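Local coordinates for protein homospermidine synthase (Legionella pneumophila subsp. pneumophila str. Philadelphia 1, PDB 2PH5) that binds NAD and probably makes homospermidine as a homospermidine synthase of the saccharopine dehydrogenase-like family, at residues A[237-242]-A[288-293]; A[251-256]-A[265-270]. One frame throughout, in Å; residues are numbered along the deposited sequence.

Contact 1: A[237-242]-A[288-293]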
# COMPACT_ATOMS: atom_id res chain seq x y z
N GLN A 237 -1.65 -11.81 -13.52
CA GLN A 237 -0.87 -12.27 -14.68
C GLN A 237 0.54 -11.70 -14.69
O GLN A 237 0.81 -10.66 -14.10
CB GLN A 237 -1.57 -11.88 -15.98
CG GLN A 237 -2.97 -12.46 -16.13
CD GLN A 237 -3.69 -11.89 -17.33
OE1 GLN A 237 -3.74 -10.67 -17.53
NE2 GLN A 237 -4.26 -12.77 -18.16
N PRO A 238 1.46 -12.38 -15.38
CA PRO A 238 2.85 -11.91 -15.44
C PRO A 238 3.02 -10.61 -16.23
O PRO A 238 2.34 -10.39 -17.23
CB PRO A 238 3.57 -13.09 -16.08
CG PRO A 238 2.52 -13.70 -16.97
CD PRO A 238 1.29 -13.67 -16.09
N ALA A 239 3.94 -9.77 -15.78
CA ALA A 239 4.22 -8.49 -16.44
C ALA A 239 4.45 -8.65 -17.95
O ALA A 239 5.29 -9.45 -18.37
CB ALA A 239 5.43 -7.82 -15.79
N GLU A 240 3.70 -7.88 -18.75
CA GLU A 240 3.81 -7.90 -20.21
C GLU A 240 4.39 -6.58 -20.71
O GLU A 240 3.90 -5.51 -20.35
CB GLU A 240 2.44 -8.13 -20.85
CG GLU A 240 2.50 -8.38 -22.36
CD GLU A 240 1.12 -8.57 -22.97
OE1 GLU A 240 0.45 -9.57 -22.64
OE2 GLU A 240 0.72 -7.72 -23.79
N ILE A 241 5.43 -6.66 -21.54
CA ILE A 241 6.11 -5.46 -22.02
C ILE A 241 6.51 -5.47 -23.49
O ILE A 241 7.08 -6.44 -23.98
CB ILE A 241 7.38 -5.22 -21.19
CG1 ILE A 241 7.08 -5.35 -19.69
CG2 ILE A 241 7.95 -3.84 -21.49
CD1 ILE A 241 8.31 -5.43 -18.82
N GLY A 242 6.22 -4.37 -24.19
CA GLY A 242 6.62 -4.26 -25.59
C GLY A 242 8.10 -3.89 -25.56
O GLY A 242 8.46 -2.82 -25.06
N GLY A 288 4.20 3.43 -10.43
CA GLY A 288 2.97 2.73 -10.76
C GLY A 288 3.17 1.23 -10.89
O GLY A 288 4.29 0.75 -11.04
N PHE A 289 2.07 0.47 -10.82
CA PHE A 289 2.13 -0.97 -10.98
C PHE A 289 2.21 -1.24 -12.47
O PHE A 289 1.51 -0.59 -13.26
CB PHE A 289 0.87 -1.66 -10.42
CG PHE A 289 0.76 -1.61 -8.93
CD1 PHE A 289 0.19 -0.51 -8.29
CD2 PHE A 289 1.26 -2.66 -8.15
CE1 PHE A 289 0.12 -0.44 -6.90
CE2 PHE A 289 1.20 -2.60 -6.76
CZ PHE A 289 0.63 -1.49 -6.13
N LEU A 290 3.06 -2.18 -12.87
CA LEU A 290 3.20 -2.53 -14.28
C LEU A 290 2.13 -3.56 -14.67
O LEU A 290 2.43 -4.64 -15.17
CB LEU A 290 4.61 -3.07 -14.54
CG LEU A 290 5.11 -3.50 -15.93
CD1 LEU A 290 4.45 -2.74 -17.05
CD2 LEU A 290 6.62 -3.32 -15.97
N ILE A 291 0.88 -3.18 -14.41
CA ILE A 291 -0.29 -4.00 -14.72
C ILE A 291 -0.34 -4.28 -16.21
O ILE A 291 -0.20 -3.38 -17.03
CB ILE A 291 -1.61 -3.27 -14.31
CG1 ILE A 291 -2.13 -3.82 -12.98
CG2 ILE A 291 -2.69 -3.50 -15.35
CD1 ILE A 291 -1.19 -3.64 -11.85
N THR A 292 -0.57 -5.53 -16.56
CA THR A 292 -0.63 -5.94 -17.96
C THR A 292 -1.89 -5.45 -18.68
O THR A 292 -2.87 -5.07 -18.05
CB THR A 292 -0.60 -7.47 -18.03
OG1 THR A 292 -1.83 -7.99 -17.49
CG2 THR A 292 0.55 -8.02 -17.20
N HIS A 293 -1.86 -5.45 -20.02
CA HIS A 293 -3.03 -5.07 -20.81
C HIS A 293 -3.03 -5.63 -22.24
O HIS A 293 -2.05 -6.23 -22.68
CB HIS A 293 -3.21 -3.55 -20.86
CG HIS A 293 -4.40 -3.06 -20.08
ND1 HIS A 293 -5.70 -3.32 -20.46
CD2 HIS A 293 -4.48 -2.32 -18.95
CE1 HIS A 293 -6.53 -2.76 -19.60
NE2 HIS A 293 -5.82 -2.15 -18.67
O HOH W 1 1.76 -3.24 -19.17
O HOH W 2 0.88 -5.59 -21.28
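T292 pushes its methyl group against the backbone of strand 238-242, with CG2 lying 3.5 Å from the amide N of E240 and close to CA of A239 and the carbonyl O of P238. Its chi1 of 68° puts CG2 beside the backbone N, facing the strand, and sets OG1 between that N and the carbonyl carbon, facing Q237. The two side chains cross at about a right angle. The OG1 proton has two weak acceptors within reach, Q237 OE1 at 3.3 Å and E234 O of helix 228-236, and which one it serves is unsettled.

Further along the strand the contact is apolar. L290, the centre of an inverse gamma turn, sends CD2 across the end of I241, 3.9 Å from CD1, while its CG faces A239 CB.

Water fills in between the backbones. One molecule accepts from H293 N at 3.0 Å and may donate to E240 O; a second lies between I291 O, 2.9 Å away, and, weakly, E240 O. The extended E240 chain (chi1 -171°) passes T296 and I297 and brings OE2 to 3.3 Å from H293 O, two acceptors without a hydrogen bond.

The touching parts run nearly perpendicular: a strand crossed by a loop, not sheet pairing. The loop leads from strand 286-289 to helix 295-302, and its H293 side chain lies about 6 Å from the bound NAD, beside cofactor-binding N159 and P160.

Contact 2: A[251-256]-A[265-270]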
# COMPACT_ATOMS: atom_id res chain seq x y z
N PRO A 251 16.18 -7.90 -18.45
CA PRO A 251 15.73 -8.23 -17.10
C PRO A 251 16.09 -9.65 -16.69
O PRO A 251 15.91 -10.58 -17.46
CB PRO A 251 14.21 -8.02 -17.17
CG PRO A 251 14.04 -7.02 -18.28
CD PRO A 251 15.03 -7.51 -19.30
N HIS A 252 16.61 -9.81 -15.47
CA HIS A 252 17.01 -11.13 -14.99
C HIS A 252 15.87 -12.15 -15.02
O HIS A 252 16.09 -13.32 -15.35
CB HIS A 252 17.54 -11.03 -13.55
CG HIS A 252 16.56 -10.43 -12.59
ND1 HIS A 252 16.20 -9.10 -12.62
CD2 HIS A 252 15.84 -11.00 -11.59
CE1 HIS A 252 15.30 -8.87 -11.68
NE2 HIS A 252 15.06 -10.01 -11.05
N ASP A 253 14.67 -11.70 -14.67
CA ASP A 253 13.49 -12.56 -14.63
C ASP A 253 12.58 -12.44 -15.86
O ASP A 253 11.37 -12.64 -15.78
CB ASP A 253 12.68 -12.28 -13.35
CG ASP A 253 12.53 -10.78 -13.07
OD1 ASP A 253 12.82 -9.97 -13.97
OD2 ASP A 253 12.12 -10.43 -11.94
N ALA A 254 13.19 -12.12 -17.00
CA ALA A 254 12.44 -11.96 -18.24
C ALA A 254 12.55 -13.17 -19.16
O ALA A 254 13.48 -13.97 -19.06
CB ALA A 254 12.91 -10.72 -18.97
N TYR A 255 11.57 -13.29 -20.05
CA TYR A 255 11.51 -14.37 -21.02
C TYR A 255 10.57 -14.01 -22.17
O TYR A 255 9.67 -13.17 -22.02
CB TYR A 255 11.05 -15.67 -20.36
CG TYR A 255 9.66 -15.60 -19.75
CD1 TYR A 255 9.45 -14.98 -18.52
CD2 TYR A 255 8.56 -16.16 -20.41
CE1 TYR A 255 8.17 -14.91 -17.96
CE2 TYR A 255 7.28 -16.10 -19.86
CZ TYR A 255 7.10 -15.47 -18.63
OH TYR A 255 5.85 -15.42 -18.06
N SER A 256 10.78 -14.65 -23.31
CA SER A 256 9.97 -14.41 -24.49
C SER A 256 9.35 -15.71 -24.99
O SER A 256 9.80 -16.79 -24.62
CB SER A 256 10.80 -13.79 -25.61
OG SER A 256 10.94 -12.39 -25.42
N ILE A 265 7.75 -9.12 -24.21
CA ILE A 265 8.67 -9.72 -23.28
C ILE A 265 7.85 -9.90 -22.00
O ILE A 265 6.93 -9.13 -21.74
CB ILE A 265 9.89 -8.80 -23.05
CG1 ILE A 265 10.79 -9.36 -21.96
CG2 ILE A 265 9.43 -7.39 -22.69
CD1 ILE A 265 11.90 -8.41 -21.57
N TYR A 266 8.15 -10.93 -21.23
CA TYR A 266 7.41 -11.16 -20.01
C TYR A 266 8.34 -11.23 -18.82
O TYR A 266 9.55 -11.39 -18.98
CB TYR A 266 6.57 -12.43 -20.12
CG TYR A 266 5.51 -12.35 -21.19
CD1 TYR A 266 5.86 -12.46 -22.54
CD2 TYR A 266 4.18 -12.09 -20.87
CE1 TYR A 266 4.91 -12.29 -23.54
CE2 TYR A 266 3.22 -11.91 -21.87
CZ TYR A 266 3.59 -12.01 -23.20
OH TYR A 266 2.66 -11.81 -24.18
N LEU A 267 7.76 -11.08 -17.64
CA LEU A 267 8.51 -11.14 -16.40
C LEU A 267 7.86 -12.22 -15.54
O LEU A 267 6.65 -12.40 -15.59
CB LEU A 267 8.46 -9.78 -15.70
CG LEU A 267 9.69 -8.86 -15.75
CD1 LEU A 267 10.27 -8.78 -17.15
CD2 LEU A 267 9.28 -7.48 -15.26
N SER A 268 8.67 -12.95 -14.78
CA SER A 268 8.15 -14.01 -13.92
C SER A 268 7.12 -13.45 -12.93
O SER A 268 5.95 -13.85 -12.95
CB SER A 268 9.28 -14.67 -13.13
OG SER A 268 10.33 -15.08 -14.00
N ARG A 269 7.56 -12.54 -12.08
CA ARG A 269 6.70 -11.92 -11.07
C ARG A 269 5.37 -11.41 -11.64
O ARG A 269 5.29 -11.03 -12.81
CB ARG A 269 7.47 -10.78 -10.41
CG ARG A 269 8.84 -11.21 -9.90
CD ARG A 269 9.59 -10.09 -9.24
NE ARG A 269 8.89 -9.60 -8.06
CZ ARG A 269 9.38 -8.68 -7.24
NH1 ARG A 269 10.58 -8.16 -7.46
NH2 ARG A 269 8.67 -8.28 -6.19
N PRO A 270 4.29 -11.43 -10.82
CA PRO A 270 2.96 -10.96 -11.25
C PRO A 270 3.06 -9.45 -11.51
O PRO A 270 3.83 -8.76 -10.86
CB PRO A 270 2.06 -11.26 -10.06
CG PRO A 270 2.75 -12.38 -9.36
CD PRO A 270 4.22 -12.02 -9.48
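Y255 and Y266 carry the backbone pairing, an antiparallel hydrogen-bonded pair joined by Y266 N to Y255 O at 2.8 Å and Y255 N to Y266 O at 3.0 Å. The next pair, A254 with L267, is non-hydrogen-bonded and brings A254 CA against Y266 O. Past it, in the type I turn P251-A254, D253 O receives two donors: S268 N at 2.9 Å, nearly in line, and S268 OG at 3.2 Å, from above the carbonyl plane.

Aromatic contact lies on the tyrosine face. With CG held between its backbone N and carbonyl carbon (chi1 61°), Y255 folds over the neighbouring strand, and Y266 CB sits over one face of its ring, 3.7 Å from the centroid, in a CH-pi contact. The ring edge meets S268 N, and the two rings are oblique, with planes at 34°.

Apolar packing fills the other face, where A254 CB lies 3.6 Å from I265 CD1 and close to L267 CD1, while the P251 ring meets I265 CD1 through its CD.

Among charged groups, D253 OD1 forms its salt bridge with R470; OD2 lies against the aliphatic CD of R269, whose NE stays 5.1 Å from OD2, and close to the like charge of E474 OE1 of the second subunit.

The hairpin supplies two strands of a three-stranded antiparallel sheet, with 264-267 between 254-255 and 238-242, and L473 of the second subunit packs on R269.

Overall arrangement
Following the chain, helix 228-236 leads into strand 238-242, the first half of contact 1. The chain then turns back through strand 254-255 and strand 264-267, whose pairing is contact 2, a hairpin with eight residues between segments 251-256 and 265-270. It next makes the two-stranded sheet of 275-278 and 286-289 before 288-293 returns to close contact 1, so contact 2 is nested inside that larger loop. Their centres are about 10 Å apart, and the link between them is direct: strand 264-267 pairs with strand 238-242 through probable hydrogen bonds from I265 N to I241 O and from L267 N to A239 O. Together they tie the small sheet to the loop before helix 295-302, and both touch the second subunit.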